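Local atomic coordinates of envelopment polyprotein (Bovine Schmallenberg virus BH80/Germany/2011, PDB entry 7A56), a protein that probably drives fusion of the viral envelope with the host-cell membrane, acting as a class II fusion glycoprotein modelled here in its trimeric postfusion form. Residues R71-I75 with M341-Y347; V109-Y115 with M324-V330; E132-T136 with E164-A169; D256-T260 with I274-G278; C387-C393 with T421-C427. All blocks are in the same frame, centred on the assembly; numbering follows the deposited sequence.

Contact 1 of 5, residues R71-I75 with M341-Y347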
# COMPACT_ATOMS: atom_id res chain seq x y z
N ARG A 71 -26.00 35.89 -24.75
CA ARG A 71 -25.24 34.66 -24.68
C ARG A 71 -24.48 34.62 -23.35
O ARG A 71 -23.94 35.63 -22.89
CB ARG A 71 -24.30 34.57 -25.89
CG ARG A 71 -23.04 33.67 -25.73
CD ARG A 71 -22.20 33.69 -27.02
NE ARG A 71 -21.06 32.77 -27.00
CZ ARG A 71 -19.82 33.08 -26.61
NH1 ARG A 71 -19.52 34.30 -26.18
NH2 ARG A 71 -18.86 32.15 -26.65
N ASN A 72 -24.48 33.45 -22.73
CA ASN A 72 -23.78 33.21 -21.47
C ASN A 72 -22.89 32.00 -21.71
O ASN A 72 -23.39 30.90 -21.96
CB ASN A 72 -24.77 32.95 -20.34
CG ASN A 72 -24.25 33.39 -19.02
OD1 ASN A 72 -23.05 33.36 -18.76
ND2 ASN A 72 -25.15 33.84 -18.16
N SER A 73 -21.58 32.21 -21.72
CA SER A 73 -20.72 31.15 -22.22
C SER A 73 -19.84 30.68 -21.08
O SER A 73 -19.62 31.41 -20.08
CB SER A 73 -19.85 31.58 -23.38
OG SER A 73 -19.10 32.67 -22.96
N TYR A 74 -19.31 29.48 -21.27
CA TYR A 74 -18.43 28.91 -20.24
C TYR A 74 -17.21 28.23 -20.85
O TYR A 74 -17.14 27.92 -22.06
CB TYR A 74 -19.16 27.90 -19.36
CG TYR A 74 -19.60 26.66 -20.06
CD1 TYR A 74 -18.71 25.62 -20.33
CD2 TYR A 74 -20.93 26.51 -20.44
CE1 TYR A 74 -19.12 24.49 -21.00
CE2 TYR A 74 -21.37 25.38 -21.07
CZ TYR A 74 -20.48 24.37 -21.35
OH TYR A 74 -20.99 23.26 -21.99
N ILE A 75 -16.26 27.94 -19.95
CA ILE A 75 -15.13 27.10 -20.26
C ILE A 75 -14.98 26.12 -19.10
O ILE A 75 -15.22 26.45 -17.93
CB ILE A 75 -13.83 27.91 -20.49
CG1 ILE A 75 -12.69 26.98 -20.94
CG2 ILE A 75 -13.45 28.75 -19.26
CD1 ILE A 75 -11.56 27.70 -21.61
N MET A 341 -18.01 30.56 -15.84
CA MET A 341 -19.11 31.12 -16.66
C MET A 341 -19.34 32.56 -16.22
O MET A 341 -20.03 32.80 -15.22
CB MET A 341 -20.37 30.28 -16.45
CG MET A 341 -21.61 30.71 -17.33
SD MET A 341 -22.67 29.24 -17.46
CE MET A 341 -23.38 29.50 -19.10
N LEU A 342 -18.79 33.52 -16.99
CA LEU A 342 -18.83 34.92 -16.60
C LEU A 342 -19.90 35.73 -17.35
O LEU A 342 -20.17 36.87 -16.99
CB LEU A 342 -17.45 35.57 -16.82
CG LEU A 342 -16.29 34.82 -16.16
CD1 LEU A 342 -14.92 35.55 -16.28
CD2 LEU A 342 -16.60 34.63 -14.69
N GLY A 343 -20.48 35.18 -18.39
CA GLY A 343 -21.29 36.03 -19.27
C GLY A 343 -20.86 35.83 -20.71
O GLY A 343 -20.42 34.73 -21.05
N ASP A 344 -20.94 36.86 -21.56
CA ASP A 344 -20.69 36.72 -22.99
C ASP A 344 -19.22 36.97 -23.30
O ASP A 344 -18.81 38.08 -23.69
CB ASP A 344 -21.62 37.67 -23.76
CG ASP A 344 -21.45 37.60 -25.27
OD1 ASP A 344 -21.01 36.56 -25.83
OD2 ASP A 344 -21.80 38.60 -25.93
N PHE A 345 -18.40 35.93 -23.11
CA PHE A 345 -16.96 36.05 -23.26
C PHE A 345 -16.40 34.89 -24.08
O PHE A 345 -17.05 33.87 -24.27
CB PHE A 345 -16.29 36.11 -21.88
CG PHE A 345 -16.73 37.28 -21.10
CD1 PHE A 345 -16.21 38.53 -21.36
CD2 PHE A 345 -17.72 37.16 -20.16
CE1 PHE A 345 -16.63 39.63 -20.67
CE2 PHE A 345 -18.15 38.27 -19.46
CZ PHE A 345 -17.59 39.50 -19.70
N ASP A 346 -15.19 35.11 -24.60
CA ASP A 346 -14.35 34.03 -25.11
C ASP A 346 -13.31 33.68 -24.05
O ASP A 346 -12.80 34.55 -23.34
CB ASP A 346 -13.61 34.42 -26.38
CG ASP A 346 -14.54 34.64 -27.60
OD1 ASP A 346 -15.71 34.15 -27.62
OD2 ASP A 346 -14.06 35.30 -28.54
N TYR A 347 -12.97 32.41 -23.98
CA TYR A 347 -12.01 31.95 -23.00
C TYR A 347 -10.94 31.07 -23.66
O TYR A 347 -11.26 30.23 -24.51
CB TYR A 347 -12.70 31.12 -21.96
CG TYR A 347 -13.96 31.68 -21.36
CD1 TYR A 347 -13.91 32.48 -20.22
CD2 TYR A 347 -15.21 31.30 -21.84
CE1 TYR A 347 -15.09 32.94 -19.60
CE2 TYR A 347 -16.39 31.79 -21.26
CZ TYR A 347 -16.31 32.61 -20.15
OH TYR A 347 -17.45 33.04 -19.55
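Strand Arg71-Ile75 and the end of strand Met341-Gly343 run roughly antiparallel, 151° between their directions, and are fastened by a nearly straight backbone bond from Ser73 N to Gly343 O (2.9 Å). Beyond Gly343 the chain bends back through an inverse gamma turn centred on Asp344, and this brings Asp344, Phe345 and Asp346 round to the guanidinium end of Arg71. The arginine reaches them with its chain extended, CG turned away from the backbone N (chi1 156°). NH1 takes Asp344 OD1 at 2.7 Å in a salt bridge lying in the guanidinium plane, although the carboxylate itself is turned 76° from that plane. The same NH1 also donates to Phe345 O, from above that carbonyl's plane, while Asp346 OD1 is a long ionic partner whose carboxylate is held chiefly through OD2 by the backbone N of Asn95. The bend marks a change of sheet: 335-343 pairs with 70-80, but 346-350 pairs with 86-92, an arrangement consistent with the beta-sandwich domain of class II fusion proteins. Tyr347 bridges the two layers. Its OH donates to Ser73 O (2.8 Å) and accepts from Leu342 N (2.9 Å), two bonds that hold the hydroxyl between the two strands. Ile75 CG2 lies over a face of that ring, 4.1 Å from its centroid, and Ile75 CD1 reaches Tyr347 CB. On the other side of the strand, Met341 bends at its thioether and brings CE against Asn72 O and to the edge of the Tyr74 ring; Tyr74 also packs on Leu61 of the second subunit.

Contact 2 of 5, residues V109-Y115 with M324-V330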
# COMPACT_ATOMS: atom_id res chain seq x y z
N VAL A 109 -1.18 20.45 -1.41
CA VAL A 109 -1.54 19.04 -1.42
C VAL A 109 -0.57 18.34 -0.48
O VAL A 109 0.65 18.37 -0.72
CB VAL A 109 -1.43 18.37 -2.80
CG1 VAL A 109 -1.71 16.90 -2.62
CG2 VAL A 109 -2.44 18.99 -3.86
N ILE A 110 -1.08 17.72 0.56
CA ILE A 110 -0.23 16.83 1.41
C ILE A 110 -1.09 15.69 1.93
O ILE A 110 -2.31 15.79 2.02
CB ILE A 110 0.38 17.54 2.62
CG1 ILE A 110 -0.74 18.04 3.49
CG2 ILE A 110 1.31 18.66 2.21
CD1 ILE A 110 -0.28 18.18 4.90
N ASN A 111 -0.44 14.56 2.27
CA ASN A 111 -1.16 13.54 3.00
C ASN A 111 -0.70 13.62 4.47
O ASN A 111 0.39 14.11 4.77
CB ASN A 111 -0.94 12.12 2.41
CG ASN A 111 -1.82 11.82 1.18
OD1 ASN A 111 -2.89 12.38 1.03
ND2 ASN A 111 -1.39 10.88 0.35
N LYS A 112 -1.56 13.21 5.39
CA LYS A 112 -1.13 13.31 6.79
C LYS A 112 -1.85 12.25 7.60
O LYS A 112 -2.95 11.81 7.24
CB LYS A 112 -1.43 14.69 7.40
CG LYS A 112 -2.87 15.05 7.47
CD LYS A 112 -3.06 16.52 7.96
CE LYS A 112 -4.53 16.96 7.90
NZ LYS A 112 -4.76 18.42 8.20
N ALA A 113 -1.21 11.84 8.71
CA ALA A 113 -1.90 11.00 9.69
C ALA A 113 -1.28 11.26 11.08
O ALA A 113 -0.18 11.82 11.21
CB ALA A 113 -1.82 9.51 9.31
N SER A 114 -2.06 10.92 12.11
CA SER A 114 -1.60 10.99 13.47
C SER A 114 -0.80 9.73 13.79
O SER A 114 -1.02 8.65 13.23
CB SER A 114 -2.78 11.09 14.46
OG SER A 114 -3.69 12.11 14.01
N TYR A 115 0.15 9.88 14.72
CA TYR A 115 0.95 8.76 15.21
C TYR A 115 1.02 8.83 16.72
O TYR A 115 0.91 9.91 17.32
CB TYR A 115 2.38 8.78 14.62
CG TYR A 115 2.43 8.39 13.15
CD1 TYR A 115 1.86 9.22 12.14
CD2 TYR A 115 3.04 7.19 12.75
CE1 TYR A 115 1.90 8.82 10.80
CE2 TYR A 115 3.10 6.80 11.44
CZ TYR A 115 2.51 7.64 10.44
OH TYR A 115 2.53 7.24 9.12
N MET A 324 0.93 12.93 17.98
CA MET A 324 1.92 13.43 17.02
C MET A 324 1.30 13.43 15.62
O MET A 324 0.45 12.62 15.38
CB MET A 324 3.17 12.54 17.01
CG MET A 324 4.24 13.22 16.19
SD MET A 324 5.76 12.36 15.93
CE MET A 324 5.26 10.94 15.04
N GLU A 325 1.79 14.25 14.68
CA GLU A 325 1.27 14.29 13.31
C GLU A 325 2.41 14.25 12.30
O GLU A 325 3.42 14.95 12.47
CB GLU A 325 0.43 15.54 13.09
CG GLU A 325 -0.17 15.63 11.68
CD GLU A 325 -1.31 16.63 11.58
OE1 GLU A 325 -1.16 17.63 10.82
OE2 GLU A 325 -2.36 16.40 12.23
N VAL A 326 2.29 13.38 11.30
CA VAL A 326 3.28 13.27 10.24
C VAL A 326 2.62 13.68 8.91
O VAL A 326 1.45 13.33 8.64
CB VAL A 326 3.87 11.85 10.15
CG1 VAL A 326 4.88 11.69 8.97
CG2 VAL A 326 4.51 11.48 11.57
N HIS A 327 3.39 14.41 8.10
CA HIS A 327 2.97 14.86 6.76
C HIS A 327 3.82 14.14 5.72
O HIS A 327 5.01 13.90 5.96
CB HIS A 327 3.15 16.36 6.61
CG HIS A 327 2.22 17.16 7.47
ND1 HIS A 327 2.24 18.53 7.51
CD2 HIS A 327 1.21 16.77 8.29
CE1 HIS A 327 1.28 18.96 8.31
NE2 HIS A 327 0.66 17.91 8.81
N LYS A 328 3.19 13.74 4.61
CA LYS A 328 3.89 13.10 3.50
C LYS A 328 3.71 13.97 2.25
O LYS A 328 2.59 14.32 1.87
CB LYS A 328 3.35 11.70 3.19
CG LYS A 328 4.17 11.01 2.09
CD LYS A 328 3.71 9.60 1.77
CE LYS A 328 4.48 9.05 0.56
NZ LYS A 328 5.91 8.63 0.92
N LYS A 329 4.85 14.28 1.61
CA LYS A 329 4.89 14.85 0.27
C LYS A 329 4.64 13.76 -0.76
O LYS A 329 5.25 12.69 -0.74
CB LYS A 329 6.25 15.49 0.02
CG LYS A 329 6.55 16.62 0.98
CD LYS A 329 7.78 17.41 0.57
CE LYS A 329 8.89 17.31 1.64
NZ LYS A 329 10.01 18.28 1.39
N VAL A 330 3.75 14.08 -1.69
CA VAL A 330 3.18 13.15 -2.63
C VAL A 330 3.11 13.88 -3.97
O VAL A 330 3.20 15.11 -4.05
CB VAL A 330 1.77 12.67 -2.20
CG1 VAL A 330 1.81 11.90 -0.91
CG2 VAL A 330 0.78 13.88 -2.03
O HOH W 1 2.96 17.04 -1.68
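Tyr115 lays CD1 against Val326 CG2 at 3.5 Å, the two side chains meeting at a slant, while Met324 curls its CE up to Tyr115 CB. This apolar patch belongs to an antiparallel ladder in which 325-328 is added alongside the very long strand 98-134; Asn111-Lys328 and Ala113-Val326 are hydrogen-bonded pairs, Lys112-His327 and Ser114-Glu325 non-hydrogen-bonded ones. Val326 N to Ala113 O (2.9 Å) is almost straight at the proton, and Met324 O receives Tyr115 N to continue the series. At the far end Val109 CG1 touches Val330 CG2, and a water accepts from Val330 N and sits within bonding distance of Val109 O where direct pairing has stopped. Two polar ends on the Tyr115 side are held by other parts of the chain: Tyr115 OH by Pro239 O and Asn111 ND2 by Ser237. The opposite face carries Lys112, Ser114, Glu325 and His327, with Ser114 OG bound to Asp394 of the second subunit. Here Ile110 holds CG1 between its backbone N and carbonyl carbon (chi1 61°), which swings CD1 over the centre of the His327 ring, 3.7 Å from the centroid. Lys112 CB comes up obliquely to His327 CD2 (3.5 Å), and its CD passes Glu325 OE1. The imidazole's rotation is set from the edge as well: His327 NE2 donates in the ring plane to the anti side of Glu325 OE1, 2.7 Å away.

Contact 3 of 5, residues E132-T136 with E164-A169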
# COMPACT_ATOMS: atom_id res chain seq x y z
N GLU A 132 20.74 -15.41 43.34
CA GLU A 132 20.88 -16.09 44.63
C GLU A 132 21.42 -17.49 44.40
O GLU A 132 21.36 -18.04 43.30
CB GLU A 132 19.55 -16.22 45.37
CG GLU A 132 18.65 -15.02 45.30
CD GLU A 132 18.65 -14.19 46.56
OE1 GLU A 132 17.74 -13.32 46.67
OE2 GLU A 132 19.54 -14.40 47.42
N GLU A 133 21.91 -18.10 45.46
CA GLU A 133 22.20 -19.53 45.38
C GLU A 133 21.69 -20.21 46.63
O GLU A 133 21.58 -19.58 47.67
CB GLU A 133 23.70 -19.85 45.17
CG GLU A 133 24.63 -19.54 46.27
CD GLU A 133 26.06 -19.96 45.91
OE1 GLU A 133 26.72 -19.20 45.18
OE2 GLU A 133 26.53 -21.04 46.34
N VAL A 134 21.38 -21.51 46.50
CA VAL A 134 21.00 -22.36 47.61
C VAL A 134 21.85 -23.63 47.60
O VAL A 134 22.17 -24.20 46.54
CB VAL A 134 19.48 -22.68 47.61
CG1 VAL A 134 18.66 -21.40 47.51
CG2 VAL A 134 19.12 -23.61 46.49
N CYS A 135 22.22 -24.06 48.81
CA CYS A 135 23.16 -25.16 49.02
C CYS A 135 22.56 -26.50 48.63
O CYS A 135 23.19 -27.30 47.92
CB CYS A 135 23.58 -25.16 50.48
SG CYS A 135 24.44 -26.68 51.04
N THR A 136 21.29 -26.72 49.00
CA THR A 136 20.59 -27.97 48.77
C THR A 136 19.21 -27.74 48.17
O THR A 136 18.66 -26.63 48.19
CB THR A 136 20.44 -28.76 50.08
OG1 THR A 136 20.06 -30.08 49.74
CG2 THR A 136 19.34 -28.15 50.92
N GLU A 164 29.40 -23.01 48.65
CA GLU A 164 29.40 -21.88 49.57
C GLU A 164 29.86 -22.33 50.95
O GLU A 164 29.96 -23.52 51.23
CB GLU A 164 28.02 -21.24 49.65
CG GLU A 164 26.94 -22.07 50.36
CD GLU A 164 25.64 -21.25 50.47
OE1 GLU A 164 25.70 -20.11 50.98
OE2 GLU A 164 24.58 -21.70 50.02
N TRP A 165 30.16 -21.36 51.80
CA TRP A 165 30.70 -21.66 53.13
C TRP A 165 29.73 -22.57 53.89
O TRP A 165 28.54 -22.26 54.00
CB TRP A 165 30.98 -20.35 53.88
CG TRP A 165 31.87 -20.49 55.14
CD1 TRP A 165 33.24 -20.30 55.25
CD2 TRP A 165 31.42 -20.83 56.45
NE1 TRP A 165 33.65 -20.50 56.54
CE2 TRP A 165 32.56 -20.84 57.30
CE3 TRP A 165 30.17 -21.14 56.99
CZ2 TRP A 165 32.47 -21.14 58.65
CZ3 TRP A 165 30.09 -21.45 58.33
CH2 TRP A 165 31.23 -21.44 59.14
N GLY A 166 30.22 -23.73 54.33
CA GLY A 166 29.42 -24.65 55.13
C GLY A 166 28.54 -25.63 54.37
O GLY A 166 27.83 -26.43 55.00
N CYS A 167 28.58 -25.60 53.03
CA CYS A 167 27.81 -26.54 52.23
C CYS A 167 28.65 -27.76 51.87
O CYS A 167 29.79 -27.63 51.43
CB CYS A 167 27.31 -25.82 50.96
SG CYS A 167 26.18 -26.79 49.94
N LEU A 168 28.09 -28.95 52.03
CA LEU A 168 28.77 -30.17 51.62
C LEU A 168 27.98 -30.98 50.60
O LEU A 168 28.28 -32.17 50.39
CB LEU A 168 29.06 -31.04 52.85
CG LEU A 168 29.82 -30.35 53.97
CD1 LEU A 168 29.72 -31.16 55.25
CD2 LEU A 168 31.27 -30.27 53.54
N ALA A 169 26.94 -30.38 50.00
CA ALA A 169 26.09 -31.07 49.04
C ALA A 169 26.84 -31.33 47.73
O ALA A 169 27.77 -30.60 47.34
CB ALA A 169 24.82 -30.23 48.79
O HOH W 2 25.33 -22.77 47.57
O HOH W 3 23.64 -18.41 49.58
O HOH W 4 21.89 -22.24 50.99
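Cys135 and Cys167 face each other and join through SG-SG at 2.1 Å, with a dihedral of 88° about the bond, close to the relaxed value for a disulfide. Both sulfurs stand opposite their own backbone N, which points each toward the other segment. Beside the bridge the side chains of Glu133 and Glu164 slide past each other in opposite directions, their carboxylate planes 62° apart; Glu133 OE2 lies 3.6 Å from Glu164 CB. The disulfide ties the end of strand 98-134 to the loop between strands 150-158 and 172-183, where a type II turn runs from Glu164 to Cys167 with Gly166 in its third position. Lying far from the chain's centre, this cross-linked end is consistent with the membrane-directed tip of a class II fusion protein. Glu133 OE2 and Glu164 OE2 come within 4.2 Å, and any repulsion between them is probably eased by Lys292, which makes a salt bridge with Glu133. Water replaces direct hydrogen bonding: one molecule accepts a hydrogen bond from Cys135 N and donates to Glu164 OE2, another joins Glu133 O to Glu164 OE1. Past the disulfide, Ala169 CB rests 3.5 Å from Cys135 O.

Contact 4 of 5, residues D256-T260 with I274-G278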
# COMPACT_ATOMS: atom_id res chain seq x y z
N ASP A 256 6.65 -3.76 16.26
CA ASP A 256 5.58 -3.12 17.02
C ASP A 256 5.82 -3.32 18.54
O ASP A 256 6.61 -4.19 18.97
CB ASP A 256 4.21 -3.70 16.58
CG ASP A 256 3.03 -2.75 16.81
OD1 ASP A 256 3.09 -1.81 17.66
OD2 ASP A 256 2.02 -2.99 16.11
N LEU A 257 5.17 -2.49 19.35
CA LEU A 257 5.31 -2.58 20.80
C LEU A 257 4.93 -3.98 21.27
O LEU A 257 3.89 -4.53 20.87
CB LEU A 257 4.44 -1.49 21.47
CG LEU A 257 4.49 -1.47 23.02
CD1 LEU A 257 5.90 -1.12 23.56
CD2 LEU A 257 3.48 -0.48 23.58
N GLY A 258 5.82 -4.60 22.09
CA GLY A 258 5.62 -5.95 22.60
C GLY A 258 6.20 -7.07 21.76
O GLY A 258 6.26 -8.21 22.24
N SER A 259 6.59 -6.81 20.53
CA SER A 259 7.21 -7.80 19.65
C SER A 259 8.72 -7.69 19.81
O SER A 259 9.26 -6.57 19.87
CB SER A 259 6.83 -7.55 18.18
OG SER A 259 5.44 -7.79 18.00
N THR A 260 9.40 -8.83 19.92
CA THR A 260 10.86 -8.81 20.13
C THR A 260 11.58 -9.60 19.02
O THR A 260 12.59 -10.28 19.26
CB THR A 260 11.21 -9.32 21.52
OG1 THR A 260 10.69 -10.64 21.66
CG2 THR A 260 10.60 -8.40 22.65
N ILE A 274 10.85 -1.88 30.56
CA ILE A 274 11.54 -2.36 29.36
C ILE A 274 10.99 -3.73 28.99
O ILE A 274 10.62 -4.54 29.85
CB ILE A 274 13.06 -2.45 29.56
CG1 ILE A 274 13.58 -1.18 30.18
CG2 ILE A 274 13.75 -2.67 28.23
CD1 ILE A 274 15.08 -1.22 30.32
N ILE A 275 10.97 -3.98 27.68
CA ILE A 275 10.52 -5.23 27.07
C ILE A 275 11.70 -5.80 26.30
O ILE A 275 12.29 -5.10 25.47
CB ILE A 275 9.33 -5.00 26.10
CG1 ILE A 275 8.13 -4.40 26.84
CG2 ILE A 275 8.96 -6.33 25.39
CD1 ILE A 275 6.91 -4.06 25.93
N GLY A 276 12.02 -7.07 26.55
CA GLY A 276 13.01 -7.71 25.70
C GLY A 276 12.85 -9.20 25.89
O GLY A 276 12.06 -9.64 26.71
N SER A 277 13.51 -9.98 25.07
CA SER A 277 13.44 -11.42 25.29
C SER A 277 14.78 -12.02 24.91
O SER A 277 15.66 -11.34 24.39
CB SER A 277 12.26 -12.04 24.54
OG SER A 277 12.47 -11.92 23.18
N GLY A 278 14.94 -13.33 25.19
CA GLY A 278 16.17 -13.99 24.80
C GLY A 278 16.61 -14.92 25.93
O GLY A 278 16.06 -14.84 27.03
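Ile275 directs its CB at the loop 256-260 and divides its two branches between Thr260 and the turn before it. The CG2 methyl, standing opposite the backbone N, meets Thr260 CG2 at 3.8 Å. The other branch leaves through CG1 beside the backbone N (chi1 -61°) and stays extended, so CD1 reaches the corner of the turn, touching Leu257 CD1 at 3.9 Å and Gly258 N at 4.0 Å. The leucine comes across the isoleucine at about a right angle, one methyl against another. What Ile275 packs on is a type II turn from Asp256 to Ser259, closed by Ser259 N to Asp256 O at 3.0 Å, with Gly258 at its third position adopting a positive phi of 91°. Two residues past Ile275, the apolar contact gives way to a polar one: Ser277 OG and Thr260 OG1 are hydrogen-bonded at 2.7 Å, while Thr260 keeps its methyl turned back to Ile275 and to Gly276 CA. Ser277 OG has a second partner in Lys262 of the second subunit, so this short bond lies at the trimer interface; Asp253 of that subunit likewise holds Ser259 OG and the backbone N of Asp256. Within its own chain, Ile275 belongs to the hairpin of strands 268-270 and 273-275, whose Gln268 side chain binds Gly258 N and Asp256 O, and Leu257 leans on Leu118 and Tyr119 of the long strand 98-134.

Contact 5 of 5, residues C387-C393 with T421-C427. With PO4 (phosphate ion), chain J.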
# COMPACT_ATOMS: atom_id res chain seq x y z
N CYS A 387 7.82 20.86 -10.58
CA CYS A 387 8.77 20.52 -11.62
C CYS A 387 9.04 19.04 -11.67
O CYS A 387 9.14 18.39 -10.64
CB CYS A 387 10.11 21.21 -11.41
SG CYS A 387 10.01 22.96 -11.62
N SER A 388 9.29 18.53 -12.86
CA SER A 388 9.90 17.21 -12.97
C SER A 388 11.34 17.22 -12.42
O SER A 388 12.14 18.10 -12.76
CB SER A 388 9.91 16.79 -14.43
OG SER A 388 10.07 15.41 -14.53
N ILE A 389 11.70 16.24 -11.59
CA ILE A 389 13.09 16.13 -11.15
C ILE A 389 13.65 14.85 -11.76
O ILE A 389 12.99 13.79 -11.73
CB ILE A 389 13.21 16.22 -9.61
CG1 ILE A 389 14.69 16.12 -9.17
CG2 ILE A 389 12.27 15.26 -8.85
CD1 ILE A 389 14.93 16.56 -7.71
N LYS A 390 14.84 14.95 -12.37
CA LYS A 390 15.52 13.79 -12.96
C LYS A 390 16.98 13.73 -12.52
O LYS A 390 17.56 14.71 -12.07
CB LYS A 390 15.40 13.83 -14.49
CG LYS A 390 13.91 13.72 -14.93
CD LYS A 390 13.73 13.44 -16.39
CE LYS A 390 12.23 13.46 -16.72
NZ LYS A 390 11.39 12.62 -15.83
N SER A 391 17.60 12.55 -12.67
CA SER A 391 19.01 12.37 -12.34
C SER A 391 19.56 11.19 -13.12
O SER A 391 18.80 10.35 -13.63
CB SER A 391 19.21 12.16 -10.82
OG SER A 391 20.55 11.79 -10.45
N ASN A 392 20.89 11.15 -13.24
CA ASN A 392 21.53 9.92 -13.69
C ASN A 392 21.43 8.84 -12.62
O ASN A 392 21.45 7.65 -12.95
CB ASN A 392 22.99 10.16 -14.08
CG ASN A 392 23.82 10.76 -12.95
OD1 ASN A 392 23.36 11.60 -12.20
ND2 ASN A 392 25.05 10.31 -12.84
N CYS A 393 21.26 9.22 -11.37
CA CYS A 393 20.98 8.25 -10.33
C CYS A 393 19.48 8.00 -10.24
O CYS A 393 18.67 8.68 -10.88
CB CYS A 393 21.53 8.75 -8.99
SG CYS A 393 23.28 9.14 -9.08
N THR A 421 30.10 11.50 -11.21
CA THR A 421 29.44 12.80 -11.22
C THR A 421 27.95 12.55 -11.04
O THR A 421 27.37 11.70 -11.72
CB THR A 421 29.68 13.56 -12.53
OG1 THR A 421 31.09 13.63 -12.81
CG2 THR A 421 29.13 14.97 -12.43
N VAL A 422 27.34 13.29 -10.12
CA VAL A 422 25.90 13.28 -9.97
C VAL A 422 25.34 14.43 -10.79
O VAL A 422 25.77 15.58 -10.63
CB VAL A 422 25.49 13.41 -8.49
CG1 VAL A 422 24.00 13.61 -8.41
CG2 VAL A 422 25.95 12.20 -7.69
N SER A 423 24.42 14.11 -11.69
CA SER A 423 23.65 15.08 -12.47
C SER A 423 22.21 15.13 -11.99
O SER A 423 21.64 14.09 -11.65
CB SER A 423 23.67 14.72 -13.95
OG SER A 423 23.27 15.85 -14.72
N VAL A 424 21.62 16.33 -11.96
CA VAL A 424 20.24 16.50 -11.53
C VAL A 424 19.63 17.61 -12.38
O VAL A 424 20.26 18.65 -12.63
CB VAL A 424 20.11 16.86 -10.03
CG1 VAL A 424 18.65 17.20 -9.70
CG2 VAL A 424 20.63 15.71 -9.11
N SER A 425 18.38 17.40 -12.80
CA SER A 425 17.64 18.44 -13.50
C SER A 425 16.34 18.67 -12.75
O SER A 425 15.74 17.73 -12.20
CB SER A 425 17.39 18.05 -14.99
OG SER A 425 16.33 17.12 -15.16
N VAL A 426 15.93 19.94 -12.70
CA VAL A 426 14.64 20.34 -12.13
C VAL A 426 13.96 21.29 -13.12
O VAL A 426 14.49 22.37 -13.41
CB VAL A 426 14.84 21.04 -10.77
CG1 VAL A 426 13.48 21.42 -10.19
CG2 VAL A 426 15.65 20.10 -9.80
N CYS A 427 12.79 20.91 -13.62
CA CYS A 427 12.16 21.62 -14.76
C CYS A 427 13.24 21.65 -15.86
O CYS A 427 13.86 20.62 -16.17
CB CYS A 427 11.63 22.99 -14.32
SG CYS A 427 9.88 23.06 -13.66
P PO4 J . 12.64 9.17 -16.24
O1 PO4 J . 12.68 7.67 -16.37
O2 PO4 J . 13.99 9.67 -15.76
O3 PO4 J . 11.56 9.63 -15.28
O4 PO4 J . 12.31 9.77 -17.59
O HOH W 5 13.78 17.99 -15.15
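Lys390 and Ser425 form a hydrogen-bonded antiparallel pair, N to O at 2.9 Å in both directions, between strands 385-391 and 422-426. At one end the Asn392 amide carries the ladder on: its OD1 accepts from Ser423 N (2.8 Å) and its ND2 donates to Thr421 O (2.9 Å). Ser391 OG donates to Ser423 O almost in line with that carbonyl and accepts from Cys393 N in an ST turn, which steers the chain toward the Cys393-Cys415 disulfide. At the other end Cys387 SG and Cys427 SG join at 2.0 Å, close by the bond from Cys427 N to Ser388 O. Ile389, Val424 and Val426 project from the face opposite Lys390 and Ser425, and pack on Ile411, Ile361 and Ile358 of the facing sheet. Such a two-sheet sandwich is consistent with the immunoglobulin-like domain III of class II fusion proteins. Lys390 turns its tip outward, NZ 3.0 Å from O3 of a phosphate, probably from the crystallisation liquor, also bound by Lys398 of the same chain and Gln197 of the third subunit. With covalent or side-chain locks at both ends, the pair probably resists fraying, and the lysines on its outer side probably draw in an anion.

Overall arrangement
Contact 3 is a surface contact, tied by a disulfide and water, while the other four are partly buried. Contacts 2 and 3 use the same long strand 98-134, yet their centres are 62 Å apart: a regular ladder near the chain's middle, a cross-linked end far out. Contacts 1 and 3 lie on opposite sides of the chain's centre, their own centres about 101 Å apart; contact 1 adds an ionic network to its backbone and tyrosine hydrogen bonds where its chain changes sheet. Contacts 3 and 4 are nested, one after the other, inside the loop that contact 2 closes. Contact 4 is small and joins methyls with hydroxyls, whereas contact 5, in series after the rest, combines strand pairing with a disulfide.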